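Local coordinates for protein inorganic polyphosphate/ATP-glucomannokinase (Arthrobacter sp., PDB 1WOQ) that phosphorylates glucose and mannose, using either inorganic polyphosphate or ATP as phosphoryl donor, at residues Asp123-Gly128 with Gly154-Phe159. Sequence-based numbering, arbitrary orientation.
Sequences DADAAG and GSAFIF. With BGC (beta-D-glucopyranose), chain C.
Lining the glucose pocket of this ROK kinase, whose fold is that of the actin-like ATPases, the first turns of helix 123-134 pack on strand 153-159, illustrating how small residues let a helix lie close to a sheet. The axes of the two short segments approach to 6.3 Å at an angle of 47°. Ala124 CB presses on the strand backbone, 3.3 Å from Ser155 N, and a side chain on Gly154 would collide with that methyl. Two residues along the strand, Ala156 CB rests on the helix backbone, 3.2 Å from Ala124 O and also against Gly128 CA, one turn later; Gly128 could hardly carry a CB there. Ile158 adds only the end of its chain, CD1 lying against Gly128 O.

At the sugar end, Asp123 takes a hydrogen bond from each of two glucose hydroxyls, O6 to OD1 at 2.7 Å and O4 to OD2 at 2.5 Å. With chi1 at 63° the carboxylate is brought to the sugar, and its own turn (chi2 152°) gives one oxygen to each hydroxyl. Replacing Asp123 by an alanine removes both acceptors, and the hexose would probably be less firmly oriented, although Glu168, Glu180, His171 and Asn96 bind it too. Away from the sugar, Asp125 OD2 accepts from Asn166 N, while a water donates to Asp125 OD1 at 2.7 Å and accepts from Phe157 N at 2.9 Å.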
loop_
_atom_site.group_PDB
_atom_site.type_symbol
_atom_site.label_atom_id
_atom_site.label_comp_id
_atom_site.label_asym_id
_atom_site.label_seq_id
_atom_site.Cartn_x
_atom_site.Cartn_y
_atom_site.Cartn_z
ATOM N N ASP A 123 3.802 1.451 -1.047
ATOM C CA ASP A 123 2.352 1.308 -0.954
ATOM C C ASP A 123 1.857 0.470 0.229
ATOM O O ASP A 123 0.879 0.839 0.890
ATOM C CB ASP A 123 1.777 0.759 -2.269
ATOM C CG ASP A 123 2.277 -0.640 -2.606
ATOM O OD1 ASP A 123 1.532 -1.373 -3.289
ATOM O OD2 ASP A 123 3.406 -1.006 -2.215
ATOM N N ALA A 124 2.517 -0.652 0.505
ATOM C CA ALA A 124 2.108 -1.494 1.628
ATOM C C ALA A 124 2.410 -0.780 2.946
ATOM O O ALA A 124 1.621 -0.853 3.891
ATOM C CB ALA A 124 2.828 -2.848 1.569
ATOM N N ASP A 125 3.548 -0.087 3.003
ATOM C CA ASP A 125 3.930 0.662 4.200
ATOM C C ASP A 125 2.862 1.709 4.519
ATOM O O ASP A 125 2.504 1.907 5.684
ATOM C CB ASP A 125 5.279 1.363 4.004
ATOM C CG ASP A 125 6.467 0.420 4.145
ATOM O OD1 ASP A 125 6.261 -0.791 4.378
ATOM O OD2 ASP A 125 7.613 0.903 4.022
ATOM N N ALA A 126 2.358 2.375 3.482
ATOM C CA ALA A 126 1.322 3.394 3.660
ATOM C C ALA A 126 0.064 2.735 4.219
ATOM O O ALA A 126 -0.557 3.250 5.148
ATOM C CB ALA A 126 1.011 4.078 2.326
ATOM N N ALA A 127 -0.307 1.591 3.654
ATOM C CA ALA A 127 -1.484 0.868 4.126
ATOM C C ALA A 127 -1.295 0.513 5.600
ATOM O O ALA A 127 -2.243 0.561 6.386
ATOM C CB ALA A 127 -1.695 -0.402 3.300
ATOM N N GLY A 128 -0.066 0.158 5.966
ATOM C CA GLY A 128 0.235 -0.189 7.347
ATOM C C GLY A 128 0.094 0.996 8.286
ATOM O O GLY A 128 -0.473 0.869 9.379
ATOM N N GLY A 154 2.156 -7.310 -0.711
ATOM C CA GLY A 154 2.859 -6.264 -0.002
ATOM C C GLY A 154 2.868 -6.563 1.477
ATOM O O GLY A 154 2.084 -7.386 1.957
ATOM N N SER A 155 3.761 -5.907 2.204
ATOM C CA SER A 155 3.832 -6.111 3.640
ATOM C C SER A 155 4.305 -4.864 4.356
ATOM O O SER A 155 5.303 -4.255 3.967
ATOM C CB SER A 155 4.783 -7.262 3.983
ATOM O OG SER A 155 6.115 -6.954 3.601
ATOM N N ALA A 156 3.577 -4.489 5.402
ATOM C CA ALA A 156 3.946 -3.353 6.230
ATOM C C ALA A 156 4.308 -3.963 7.579
ATOM O O ALA A 156 3.495 -4.668 8.185
ATOM C CB ALA A 156 2.769 -2.395 6.393
ATOM N N PHE A 157 5.527 -3.709 8.033
ATOM C CA PHE A 157 5.992 -4.231 9.313
ATOM C C PHE A 157 5.796 -3.129 10.352
ATOM O O PHE A 157 6.468 -2.098 10.314
ATOM C CB PHE A 157 7.474 -4.617 9.206
ATOM C CG PHE A 157 7.949 -5.544 10.298
ATOM C CD1 PHE A 157 8.463 -6.799 9.979
ATOM C CD2 PHE A 157 7.894 -5.160 11.635
ATOM C CE1 PHE A 157 8.920 -7.662 10.982
ATOM C CE2 PHE A 157 8.343 -6.011 12.646
ATOM C CZ PHE A 157 8.858 -7.265 12.319
ATOM N N ILE A 158 4.855 -3.348 11.265
ATOM C CA ILE A 158 4.553 -2.385 12.316
ATOM C C ILE A 158 5.014 -2.953 13.661
ATOM O O ILE A 158 4.776 -4.122 13.951
ATOM C CB ILE A 158 3.024 -2.114 12.409
ATOM C CG1 ILE A 158 2.471 -1.687 11.044
ATOM C CG2 ILE A 158 2.743 -1.033 13.452
ATOM C CD1 ILE A 158 3.079 -0.408 10.495
ATOM N N PHE A 159 5.692 -2.136 14.461
ATOM C CA PHE A 159 6.136 -2.568 15.786
ATOM C C PHE A 159 5.827 -1.467 16.790
ATOM O O PHE A 159 6.327 -0.345 16.671
ATOM C CB PHE A 159 7.633 -2.874 15.814
ATOM C CG PHE A 159 8.089 -3.466 17.119
ATOM C CD1 PHE A 159 7.680 -4.740 17.496
ATOM C CD2 PHE A 159 8.878 -2.729 18.000
ATOM C CE1 PHE A 159 8.041 -5.278 18.730
ATOM C CE2 PHE A 159 9.247 -3.257 19.239
ATOM C CZ PHE A 159 8.826 -4.534 19.603
HETATM C C2 BGC C . 6.439 -5.123 -4.330
HETATM C C3 BGC C . 6.127 -4.357 -3.037
HETATM C C4 BGC C . 4.657 -3.912 -3.032
HETATM C C5 BGC C . 3.749 -5.126 -3.274
HETATM C C6 BGC C . 2.276 -4.777 -3.368
HETATM C C1 BGC C . 5.453 -6.285 -4.475
HETATM O O1 BGC C . 5.683 -6.974 -5.653
HETATM O O2 BGC C . 7.768 -5.616 -4.291
HETATM O O3 BGC C . 6.978 -3.226 -2.922
HETATM O O4 BGC C . 4.337 -3.316 -1.778
HETATM O O5 BGC C . 4.115 -5.777 -4.511
HETATM O O6 BGC C . 2.045 -3.760 -4.331
HETATM O O HOH W 1 7.463 -2.392 6.253
#